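Local coordinates for protein ethylbenzene dehydrogenase beta-subunit (Aromatoleum aromaticum, PDB 2IVF) that carries four iron-sulfur clusters as the ferredoxin-like beta-subunit of a heme-containing dehydrogenase complex, consistent with a role in electron transfer, at residues 22-27 with 330-335; 99-102 with 106-109. One frame throughout, in Å; residues are numbered along the deposited sequence.

Interaction 1 (22-27 with 330-335); sequences VIDLNK and DLLISK
A C-terminal helix end docks here against the strand that leads into the iron-sulfur cluster-binding loop, with Lys27 reaching across to the carbonyls of Leu332 and Ile333. Lys27 NZ donates to Leu332 O at 3.1 Å; the ammonium lies in the carbonyl plane, with a C=O...N angle of 153°. A weak bond to Ile333 O at 3.4 Å adds a second carbonyl of the last helical turn. The lysine chain bends at chi3 (85°), which turns CE and NZ toward the helix end; CD and CE both lie beside Leu332 O. The same ammonium forms a salt bridge with Glu270 of the alpha-subunit and a hydrogen bond to Arg233 O, so its charge is shared among several oxygens at the subunit interface.

Asp24 approaches the helix less directly. Its OD2 lies 3.7 Å from Leu332 CD2, the two side chains crossing at about a right angle, and water 1 donates both to OD2 at 2.9 Å and to Leu332 O at 2.8 Å. Tyr273 OH of the alpha-subunit also bonds OD2. The other oxygen, OD1, is gripped twice: Asn26 N meets it from above the carboxylate plane at 2.9 Å, and Asn26 ND2 donates at 3.1 Å to the syn lone pair of OD1. These two bonds fix the carboxylate's rotation. The bond from the backbone N of Asn26 to the side-chain OD1 of Asp24 closes an Asx turn, the motif by which the chain leaves strand 19-24 ahead of the cysteine-rich loop of this ferredoxin-like fold.

Interaction 2 (99-102 with 106-109); sequences HKEV and GKGQ
With chi1 at -169°, Glu101 holds CG opposite its backbone N and continues extended, while Lys107, whose CG is anti to its carbonyl carbon (chi1 -65°), runs out fully stretched to meet it. The two chains cross obliquely and join at their charged groups. Lys107 NZ donates to Glu101 OE2 at 2.7 Å, a salt bridge that uses the anti lone pair, on the side away from OE1. Behind the charges the aliphatic parts also meet, Lys107 CD lying 3.8 Å from Glu101 CG. The other carboxylate oxygen, OE1, accepts from Asn98 ND2, so each oxygen has its own partner.

The bridge ties helix 99-104 to the loop that follows it, on a surface arm that packs against the alpha-subunit. Gly106, with a positive phi of 69°, lies where the chain turns, consistent with Lys107 coming back beside Glu101. Two waters fill in between the backbones: water 2 lies 2.6 Å from Glu101 O and accepts from Lys107 N at 3.0 Å, whereas water 3 lies within bonding distance of Val102 O (2.7 Å) and Gly108 O (2.8 Å). Gln109 NE2 bonds Gly154 O of the alpha-subunit, and Val102 packs on Trp929 of that subunit.

Interactions 1 and 2 are separate sites on one chain: their centres are about 47 Å apart and their nearest atoms about 30 Å, without any touch. In sequence the short 99-102/106-109 contact is nested within the long loop that the 22-27/330-335 contact closes. Interaction 1 is buried, centred about 16 Å from the centre of the chain, and the Lys27 side chain comes within about 6 Å of a bound 4Fe-4S cluster. Interaction 2 lies on the surface, its centre about 38 Å from that of the chain. Both lie within reach of the alpha-subunit, so each sits at the boundary with that chain.

Interaction 1 (22-27 with 330-335)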
loop_
_atom_site.group_PDB
_atom_site.type_symbol
_atom_site.label_atom_id
_atom_site.label_comp_id
_atom_site.label_asym_id
_atom_site.label_seq_id
_atom_site.Cartn_x
_atom_site.Cartn_y
_atom_site.Cartn_z
ATOM N N VAL B 22 19.007 -14.260 3.662
ATOM C CA VAL B 22 19.447 -13.565 2.466
ATOM C C VAL B 22 18.284 -12.672 2.019
ATOM O O VAL B 22 17.121 -13.100 1.994
ATOM C CB VAL B 22 19.803 -14.531 1.334
ATOM C CG1 VAL B 22 19.905 -13.803 -0.021
ATOM C CG2 VAL B 22 21.110 -15.276 1.695
ATOM N N ILE B 23 18.593 -11.435 1.655
ATOM C CA ILE B 23 17.562 -10.484 1.181
ATOM C C ILE B 23 17.965 -10.005 -0.188
ATOM O O ILE B 23 19.054 -9.481 -0.355
ATOM C CB ILE B 23 17.478 -9.261 2.120
ATOM C CG1 ILE B 23 17.158 -9.762 3.546
ATOM C CG2 ILE B 23 16.526 -8.162 1.554
ATOM C CD1 ILE B 23 17.023 -8.676 4.642
ATOM N N ASP B 24 17.113 -10.221 -1.180
ATOM C CA ASP B 24 17.459 -9.917 -2.576
ATOM C C ASP B 24 16.948 -8.537 -2.871
ATOM O O ASP B 24 15.765 -8.350 -3.088
ATOM C CB ASP B 24 16.831 -10.930 -3.543
ATOM C CG ASP B 24 17.293 -10.724 -4.969
ATOM O OD1 ASP B 24 17.830 -9.608 -5.280
ATOM O OD2 ASP B 24 17.105 -11.651 -5.787
ATOM N N LEU B 25 17.853 -7.570 -2.981
ATOM C CA LEU B 25 17.430 -6.189 -3.147
ATOM C C LEU B 25 16.858 -5.937 -4.506
ATOM O O LEU B 25 16.170 -4.930 -4.688
ATOM C CB LEU B 25 18.575 -5.236 -2.872
ATOM C CG LEU B 25 19.121 -5.356 -1.443
ATOM C CD1 LEU B 25 20.305 -4.490 -1.227
ATOM C CD2 LEU B 25 18.003 -4.994 -0.402
ATOM N N ASN B 26 17.141 -6.809 -5.470
ATOM C CA ASN B 26 16.464 -6.685 -6.765
ATOM C C ASN B 26 14.977 -6.902 -6.708
ATOM O O ASN B 26 14.228 -6.398 -7.566
ATOM C CB ASN B 26 17.100 -7.652 -7.750
ATOM C CG ASN B 26 18.481 -7.305 -7.997
ATOM O OD1 ASN B 26 18.750 -6.290 -8.682
ATOM N ND2 ASN B 26 19.416 -8.051 -7.375
ATOM N N LYS B 27 14.538 -7.689 -5.744
ATOM C CA LYS B 27 13.144 -8.105 -5.662
ATOM C C LYS B 27 12.324 -7.261 -4.710
ATOM O O LYS B 27 11.102 -7.370 -4.720
ATOM C CB LYS B 27 13.040 -9.598 -5.279
ATOM C CG LYS B 27 13.673 -10.536 -6.345
ATOM C CD LYS B 27 13.539 -12.026 -5.977
ATOM C CE LYS B 27 12.194 -12.596 -6.433
ATOM N NZ LYS B 27 11.970 -14.017 -6.011
ATOM N N ASP B 330 17.639 -19.710 -10.986
ATOM C CA ASP B 330 16.629 -20.611 -10.444
ATOM C C ASP B 330 16.435 -20.335 -8.955
ATOM O O ASP B 330 15.304 -20.281 -8.449
ATOM C CB ASP B 330 17.081 -22.057 -10.619
ATOM C CG ASP B 330 16.965 -22.577 -12.051
ATOM O OD1 ASP B 330 16.272 -22.003 -12.897
ATOM O OD2 ASP B 330 17.544 -23.651 -12.320
ATOM N N LEU B 331 17.558 -20.146 -8.254
ATOM C CA LEU B 331 17.585 -19.859 -6.817
ATOM C C LEU B 331 16.950 -18.519 -6.521
ATOM O O LEU B 331 16.199 -18.381 -5.560
ATOM C CB LEU B 331 19.014 -19.881 -6.280
ATOM C CG LEU B 331 19.695 -21.231 -6.254
ATOM C CD1 LEU B 331 21.169 -21.058 -5.899
ATOM C CD2 LEU B 331 18.963 -22.144 -5.264
ATOM N N LEU B 332 17.241 -17.514 -7.351
ATOM C CA LEU B 332 16.818 -16.205 -7.033
ATOM C C LEU B 332 15.340 -16.032 -7.402
ATOM O O LEU B 332 14.654 -15.255 -6.794
ATOM C CB LEU B 332 17.671 -15.148 -7.742
ATOM C CG LEU B 332 19.111 -14.997 -7.293
ATOM C CD1 LEU B 332 19.836 -13.958 -8.215
ATOM C CD2 LEU B 332 19.285 -14.642 -5.790
ATOM N N ILE B 333 14.874 -16.764 -8.399
ATOM C CA ILE B 333 13.482 -16.752 -8.774
ATOM C C ILE B 333 12.690 -17.576 -7.760
ATOM O O ILE B 333 11.650 -17.118 -7.307
ATOM C CB ILE B 333 13.296 -17.346 -10.189
ATOM C CG1 ILE B 333 13.788 -16.338 -11.216
ATOM C CG2 ILE B 333 11.847 -17.820 -10.444
ATOM C CD1 ILE B 333 14.024 -16.877 -12.564
ATOM N N SER B 334 13.151 -18.794 -7.505
ATOM C CA SER B 334 12.483 -19.786 -6.623
ATOM C C SER B 334 11.057 -20.062 -6.977
ATOM O O SER B 334 10.139 -19.550 -6.351
ATOM C CB SER B 334 12.532 -19.386 -5.153
ATOM O OG SER B 334 13.871 -19.249 -4.795
ATOM N N LYS B 335 10.865 -20.882 -7.973
ATOM C CA LYS B 335 9.532 -21.104 -8.491
ATOM C C LYS B 335 8.578 -21.698 -7.450
ATOM O O LYS B 335 7.374 -21.371 -7.450
ATOM C CB LYS B 335 9.600 -21.882 -9.796
ATOM C CG LYS B 335 10.060 -23.205 -9.706
ATOM C CD LYS B 335 10.163 -23.838 -11.104
ATOM C CE LYS B 335 10.338 -25.329 -10.900
ATOM N NZ LYS B 335 10.382 -26.232 -12.097
HETATM O O HOH W 1 15.959 -14.025 -4.611
#

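Interaction 2 (99-102 with 106-109)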
loop_
_atom_site.group_PDB
_atom_site.type_symbol
_atom_site.label_atom_id
_atom_site.label_comp_id
_atom_site.label_asym_id
_atom_site.label_seq_id
_atom_site.Cartn_x
_atom_site.Cartn_y
_atom_site.Cartn_z
ATOM N N HIS B 99 -8.135 11.011 16.008
ATOM C CA HIS B 99 -9.441 10.620 15.494
ATOM C C HIS B 99 -10.597 11.330 16.171
ATOM O O HIS B 99 -11.426 11.945 15.489
ATOM C CB HIS B 99 -9.679 9.115 15.655
ATOM C CG HIS B 99 -8.649 8.251 15.021
ATOM N ND1 HIS B 99 -7.432 7.998 15.613
ATOM C CD2 HIS B 99 -8.674 7.535 13.877
ATOM C CE1 HIS B 99 -6.748 7.168 14.848
ATOM N NE2 HIS B 99 -7.475 6.886 13.781
ATOM N N LYS B 100 -10.653 11.264 17.522
ATOM C CA LYS B 100 -11.752 11.904 18.273
ATOM C C LYS B 100 -11.881 13.386 17.923
ATOM O O LYS B 100 -12.970 13.869 17.653
ATOM C CB LYS B 100 -11.581 11.770 19.810
ATOM C CG LYS B 100 -12.845 12.193 20.618
ATOM C CD LYS B 100 -12.691 12.032 22.167
ATOM C CE LYS B 100 -13.653 12.885 22.935
ATOM N NZ LYS B 100 -13.488 12.751 24.452
ATOM N N GLU B 101 -10.746 14.083 17.896
ATOM C CA GLU B 101 -10.710 15.516 17.633
ATOM C C GLU B 101 -11.324 15.867 16.279
ATOM O O GLU B 101 -12.073 16.834 16.145
ATOM C CB GLU B 101 -9.254 16.020 17.678
ATOM C CG GLU B 101 -9.167 17.493 17.670
ATOM C CD GLU B 101 -7.763 18.014 17.790
ATOM O OE1 GLU B 101 -6.833 17.414 17.223
ATOM O OE2 GLU B 101 -7.619 19.077 18.440
ATOM N N VAL B 102 -10.976 15.080 15.272
ATOM C CA VAL B 102 -11.453 15.300 13.903
ATOM C C VAL B 102 -12.935 14.892 13.714
ATOM O O VAL B 102 -13.696 15.578 13.025
ATOM C CB VAL B 102 -10.550 14.599 12.899
ATOM C CG1 VAL B 102 -11.102 14.785 11.483
ATOM C CG2 VAL B 102 -9.122 15.120 13.019
ATOM N N GLY B 106 -16.829 18.584 17.297
ATOM C CA GLY B 106 -17.545 19.769 16.848
ATOM C C GLY B 106 -16.610 20.881 16.351
ATOM O O GLY B 106 -16.992 22.067 16.345
ATOM N N LYS B 107 -15.405 20.502 15.927
ATOM C CA LYS B 107 -14.396 21.456 15.472
ATOM C C LYS B 107 -14.448 21.670 13.964
ATOM O O LYS B 107 -13.698 22.496 13.420
ATOM C CB LYS B 107 -12.985 21.013 15.918
ATOM C CG LYS B 107 -12.798 21.027 17.431
ATOM C CD LYS B 107 -11.368 20.582 17.792
ATOM C CE LYS B 107 -10.987 20.939 19.226
ATOM N NZ LYS B 107 -9.491 20.678 19.419
ATOM N N GLY B 108 -15.353 20.960 13.281
ATOM C CA GLY B 108 -15.542 21.144 11.853
ATOM C C GLY B 108 -14.260 20.943 11.074
ATOM O O GLY B 108 -13.449 20.040 11.392
ATOM N N GLN B 109 -14.022 21.826 10.101
ATOM C CA GLN B 109 -12.809 21.753 9.292
ATOM C C GLN B 109 -11.606 22.500 9.905
ATOM O O GLN B 109 -10.588 22.648 9.243
ATOM C CB GLN B 109 -13.086 22.281 7.881
ATOM C CG GLN B 109 -13.912 21.341 7.022
ATOM C CD GLN B 109 -15.302 21.153 7.573
ATOM O OE1 GLN B 109 -16.053 22.098 7.660
ATOM N NE2 GLN B 109 -15.642 19.927 7.957
HETATM O O HOH W 2 -14.433 17.734 15.600
HETATM O O HOH W 3 -14.739 18.059 12.812
#